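Local coordinates for haloacid dehalogenase-like hydrolase (Klebsiella pneumoniae subsp. pneumoniae, PDB 3PGV), which probably acts as a magnesium-dependent phosphatase of the Cof family in the HAD-like hydrolase superfamily, at residues A[165-179]-A[194-206]. Sequence-based numbering, arbitrary orientation.
Sequences KVFFTCEDHEHLLPL and SFSTLTCLEVMAG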
# COMPACT_ATOMS: atom_id res chain seq x y z
N LYS A 165 9.00 -6.10 2.27
CA LYS A 165 7.86 -6.84 2.80
C LYS A 165 7.87 -8.31 2.43
O LYS A 165 8.47 -8.70 1.43
CB LYS A 165 6.52 -6.19 2.41
CG LYS A 165 6.16 -6.31 0.95
CD LYS A 165 4.75 -5.80 0.71
CE LYS A 165 4.25 -6.12 -0.66
NZ LYS A 165 2.88 -5.64 -0.87
N VAL A 166 7.21 -9.12 3.26
CA VAL A 166 6.92 -10.52 2.96
C VAL A 166 5.40 -10.65 2.93
O VAL A 166 4.73 -10.05 3.78
CB VAL A 166 7.56 -11.49 4.00
CG1 VAL A 166 7.15 -12.95 3.71
CG2 VAL A 166 9.08 -11.35 4.03
N PHE A 167 4.85 -11.32 1.92
CA PHE A 167 3.39 -11.49 1.86
C PHE A 167 2.97 -12.90 1.54
O PHE A 167 3.60 -13.58 0.74
CB PHE A 167 2.73 -10.47 0.92
CG PHE A 167 3.26 -10.43 -0.50
CD1 PHE A 167 4.45 -9.78 -0.80
CD2 PHE A 167 2.49 -10.90 -1.56
CE1 PHE A 167 4.91 -9.69 -2.12
CE2 PHE A 167 2.93 -10.79 -2.88
CZ PHE A 167 4.14 -10.18 -3.15
N PHE A 168 1.95 -13.38 2.25
CA PHE A 168 1.47 -14.74 2.14
C PHE A 168 0.18 -14.77 1.37
O PHE A 168 -0.79 -14.10 1.75
CB PHE A 168 1.28 -15.34 3.55
CG PHE A 168 2.53 -15.25 4.40
CD1 PHE A 168 3.53 -16.21 4.30
CD2 PHE A 168 2.74 -14.15 5.24
CE1 PHE A 168 4.71 -16.09 5.05
CE2 PHE A 168 3.92 -14.04 5.98
CZ PHE A 168 4.89 -15.01 5.89
N THR A 169 0.19 -15.46 0.21
CA THR A 169 -1.01 -15.57 -0.64
C THR A 169 -1.66 -16.93 -0.46
O THR A 169 -0.97 -17.95 -0.40
CB THR A 169 -0.69 -15.23 -2.11
OG1 THR A 169 0.35 -16.08 -2.58
CG2 THR A 169 -0.27 -13.75 -2.30
N CYS A 170 -2.99 -16.94 -0.29
CA CYS A 170 -3.78 -18.14 -0.04
C CYS A 170 -5.23 -17.86 -0.45
O CYS A 170 -5.81 -16.88 0.00
CB CYS A 170 -3.69 -18.55 1.43
SG CYS A 170 -4.73 -19.96 1.88
N GLU A 171 -5.83 -18.72 -1.30
CA GLU A 171 -7.22 -18.57 -1.74
C GLU A 171 -8.21 -18.63 -0.56
O GLU A 171 -9.25 -17.98 -0.59
CB GLU A 171 -7.57 -19.64 -2.79
CG GLU A 171 -6.82 -19.46 -4.11
CD GLU A 171 -7.06 -20.55 -5.14
OE1 GLU A 171 -6.78 -21.73 -4.84
OE2 GLU A 171 -7.44 -20.20 -6.29
N ASP A 172 -7.86 -19.41 0.48
CA ASP A 172 -8.70 -19.56 1.67
C ASP A 172 -8.35 -18.47 2.70
O ASP A 172 -7.34 -18.58 3.40
CB ASP A 172 -8.52 -20.98 2.27
CG ASP A 172 -9.42 -21.31 3.46
OD1 ASP A 172 -10.10 -20.40 3.97
OD2 ASP A 172 -9.38 -22.48 3.92
N HIS A 173 -9.17 -17.39 2.75
CA HIS A 173 -8.98 -16.26 3.67
C HIS A 173 -8.94 -16.72 5.12
O HIS A 173 -8.08 -16.26 5.88
CB HIS A 173 -10.09 -15.21 3.48
CG HIS A 173 -10.09 -14.17 4.56
ND1 HIS A 173 -9.06 -13.25 4.69
CD2 HIS A 173 -10.99 -13.94 5.54
CE1 HIS A 173 -9.36 -12.52 5.75
NE2 HIS A 173 -10.51 -12.89 6.29
N GLU A 174 -9.89 -17.59 5.52
CA GLU A 174 -9.99 -18.10 6.88
C GLU A 174 -8.71 -18.81 7.32
O GLU A 174 -8.40 -18.82 8.51
CB GLU A 174 -11.21 -19.04 7.02
CG GLU A 174 -12.56 -18.33 7.09
CD GLU A 174 -13.02 -17.60 5.83
OE1 GLU A 174 -12.68 -18.05 4.70
OE2 GLU A 174 -13.79 -16.63 5.97
N HIS A 175 -7.97 -19.41 6.37
CA HIS A 175 -6.72 -20.11 6.67
C HIS A 175 -5.58 -19.13 7.04
O HIS A 175 -4.69 -19.49 7.81
CB HIS A 175 -6.31 -21.01 5.50
CG HIS A 175 -5.14 -21.89 5.79
ND1 HIS A 175 -5.25 -22.99 6.62
CD2 HIS A 175 -3.88 -21.81 5.33
CE1 HIS A 175 -4.04 -23.53 6.67
NE2 HIS A 175 -3.19 -22.87 5.89
N LEU A 176 -5.66 -17.86 6.54
CA LEU A 176 -4.65 -16.83 6.82
C LEU A 176 -4.86 -16.16 8.18
O LEU A 176 -3.89 -15.67 8.76
CB LEU A 176 -4.65 -15.75 5.71
CG LEU A 176 -4.09 -16.18 4.34
CD1 LEU A 176 -4.26 -15.08 3.31
CD2 LEU A 176 -2.63 -16.58 4.46
N LEU A 177 -6.11 -16.13 8.68
CA LEU A 177 -6.44 -15.50 9.97
C LEU A 177 -5.58 -16.01 11.17
O LEU A 177 -5.03 -15.18 11.90
CB LEU A 177 -7.94 -15.59 10.27
CG LEU A 177 -8.84 -14.73 9.38
CD1 LEU A 177 -10.30 -15.09 9.56
CD2 LEU A 177 -8.60 -13.24 9.62
N PRO A 178 -5.43 -17.35 11.38
CA PRO A 178 -4.58 -17.82 12.50
C PRO A 178 -3.10 -17.48 12.30
O PRO A 178 -2.38 -17.30 13.28
CB PRO A 178 -4.83 -19.34 12.53
CG PRO A 178 -6.05 -19.55 11.70
CD PRO A 178 -6.03 -18.49 10.67
N LEU A 179 -2.65 -17.36 11.01
CA LEU A 179 -1.26 -16.98 10.71
C LEU A 179 -1.02 -15.51 11.10
O LEU A 179 0.05 -15.17 11.62
CB LEU A 179 -0.92 -17.23 9.22
CG LEU A 179 0.54 -16.84 8.76
CD1 LEU A 179 1.59 -17.58 9.56
CD2 LEU A 179 0.73 -17.10 7.26
N SER A 194 -0.55 -6.82 8.07
CA SER A 194 -1.81 -6.33 7.49
C SER A 194 -2.26 -7.15 6.32
O SER A 194 -1.45 -7.46 5.43
CB SER A 194 -1.66 -4.87 7.05
OG SER A 194 -1.48 -4.00 8.15
N PHE A 195 -3.58 -7.40 6.22
CA PHE A 195 -4.16 -7.93 4.98
C PHE A 195 -4.26 -6.78 3.97
O PHE A 195 -4.49 -5.65 4.36
CB PHE A 195 -5.58 -8.48 5.24
CG PHE A 195 -5.65 -9.88 5.79
CD1 PHE A 195 -5.65 -10.98 4.95
CD2 PHE A 195 -5.82 -10.10 7.15
CE1 PHE A 195 -5.75 -12.27 5.45
CE2 PHE A 195 -5.92 -11.38 7.66
CZ PHE A 195 -5.88 -12.46 6.81
N SER A 196 -4.10 -7.07 2.69
CA SER A 196 -4.43 -6.12 1.63
C SER A 196 -5.76 -6.60 1.03
O SER A 196 -6.82 -6.12 1.45
CB SER A 196 -3.32 -6.04 0.58
OG SER A 196 -2.97 -7.32 0.09
N THR A 197 -5.73 -7.70 0.27
CA THR A 197 -6.94 -8.39 -0.14
C THR A 197 -7.23 -9.47 0.92
O THR A 197 -6.43 -9.63 1.83
CB THR A 197 -6.78 -9.00 -1.54
OG1 THR A 197 -5.79 -10.03 -1.50
CG2 THR A 197 -6.43 -7.96 -2.61
N LEU A 198 -8.33 -10.22 0.78
CA LEU A 198 -8.64 -11.31 1.72
C LEU A 198 -7.62 -12.45 1.58
O LEU A 198 -7.47 -13.27 2.50
CB LEU A 198 -10.06 -11.87 1.47
CG LEU A 198 -11.25 -10.99 1.86
CD1 LEU A 198 -12.54 -11.78 1.76
CD2 LEU A 198 -11.12 -10.47 3.26
N THR A 199 -6.97 -12.53 0.41
CA THR A 199 -6.09 -13.63 0.05
C THR A 199 -4.62 -13.27 0.16
O THR A 199 -3.77 -14.06 -0.26
CB THR A 199 -6.41 -14.11 -1.37
OG1 THR A 199 -6.28 -12.99 -2.26
CG2 THR A 199 -7.81 -14.72 -1.48
N CYS A 200 -4.31 -12.08 0.67
CA CYS A 200 -2.92 -11.63 0.76
C CYS A 200 -2.62 -11.02 2.12
O CYS A 200 -3.08 -9.92 2.43
CB CYS A 200 -2.60 -10.67 -0.37
SG CYS A 200 -0.86 -10.20 -0.47
N LEU A 201 -1.88 -11.76 2.96
CA LEU A 201 -1.50 -11.32 4.31
C LEU A 201 -0.07 -10.80 4.27
O LEU A 201 0.84 -11.56 3.96
CB LEU A 201 -1.63 -12.49 5.30
CG LEU A 201 -1.32 -12.18 6.78
CD1 LEU A 201 -2.21 -11.05 7.31
CD2 LEU A 201 -1.47 -13.42 7.63
N GLU A 202 0.12 -9.50 4.54
CA GLU A 202 1.42 -8.83 4.37
C GLU A 202 2.11 -8.51 5.67
O GLU A 202 1.45 -8.22 6.68
CB GLU A 202 1.27 -7.57 3.51
CG GLU A 202 0.38 -7.80 2.29
CD GLU A 202 0.51 -6.79 1.18
OE1 GLU A 202 1.43 -5.95 1.24
OE2 GLU A 202 -0.24 -6.91 0.20
N VAL A 203 3.46 -8.54 5.65
CA VAL A 203 4.27 -8.22 6.83
C VAL A 203 5.32 -7.21 6.48
O VAL A 203 6.16 -7.46 5.61
CB VAL A 203 4.89 -9.49 7.50
CG1 VAL A 203 5.57 -9.12 8.82
CG2 VAL A 203 3.84 -10.57 7.73
N MSE A 204 5.29 -6.05 7.15
CA MSE A 204 6.30 -5.01 7.03
C MSE A 204 6.97 -4.83 8.39
O MSE A 204 6.49 -5.37 9.39
CB MSE A 204 5.66 -3.67 6.57
CG MSE A 204 5.32 -3.61 5.09
SE MSE A 204 3.85 -4.78 4.57
CE MSE A 204 2.42 -4.15 5.83
N ALA A 205 8.07 -4.05 8.45
CA ALA A 205 8.75 -3.77 9.73
C ALA A 205 7.84 -2.98 10.63
O ALA A 205 6.97 -2.26 10.14
CB ALA A 205 10.03 -2.98 9.48
N GLY A 206 8.02 -3.13 11.94
CA GLY A 206 7.26 -2.35 12.91
C GLY A 206 7.54 -0.88 12.74
O GLY A 206 8.69 -0.47 12.54
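Lys165 meets Glu202 in a salt bridge, with NZ 2.6 Å from OE1. NZ approaches from above the carboxylate plane, 37° out of it. Extended beyond CG, the lysine chain brings NZ to the carboxylate. Its CB lies against SE of selenomethionine Met204. Strand 165-169 pairs antiparallel with strand 200-205, in a six-stranded sheet consistent with the cap domain of Cof-type HAD phosphatases. Val166 and Val203 form a hydrogen-bonded pair, as do Phe168 and Leu201. Phe167 turns to the same face as Glu202 and Cys200. Its CD2 lies 3.6 Å from Cys200 SG, an oblique sulfur-aromatic contact. On the other face, Val203 CG2 meets the edge of the Phe168 ring, 3.9 Å from CE2. Cys170 N adds one more backbone bond, to Thr199 O at 3.0 Å.

The chain then turns into helix 173-187, and this helix packs over the face carrying Phe168 and Leu201. CG of His173 is anti to the backbone N (chi1 169°), which carries the ring to the 197-200 turn. ND1 donates to Leu198 O at 2.7 Å, on a lone pair in the carbonyl plane. Leu198 CD2 sits over one ring face. His173 CE1 lies over one face of the Phe195 ring, near its rim, with the ring planes oblique; Leu201 CD1 covers the opposite face. Leu176 CB meets the Phe195 edge.

The ND1 bond and Leu198 CD2 limit imidazole rotation and tie helix to turn. Glu202 OE2 also accepts from Ser196 OG, and Lys165 NZ also hydrogen-bonds to Gly62 O. Both charged groups thus have further polar partners. The side chain of Glu202 is about 9 Å from that of Asp29, a calcium ligand.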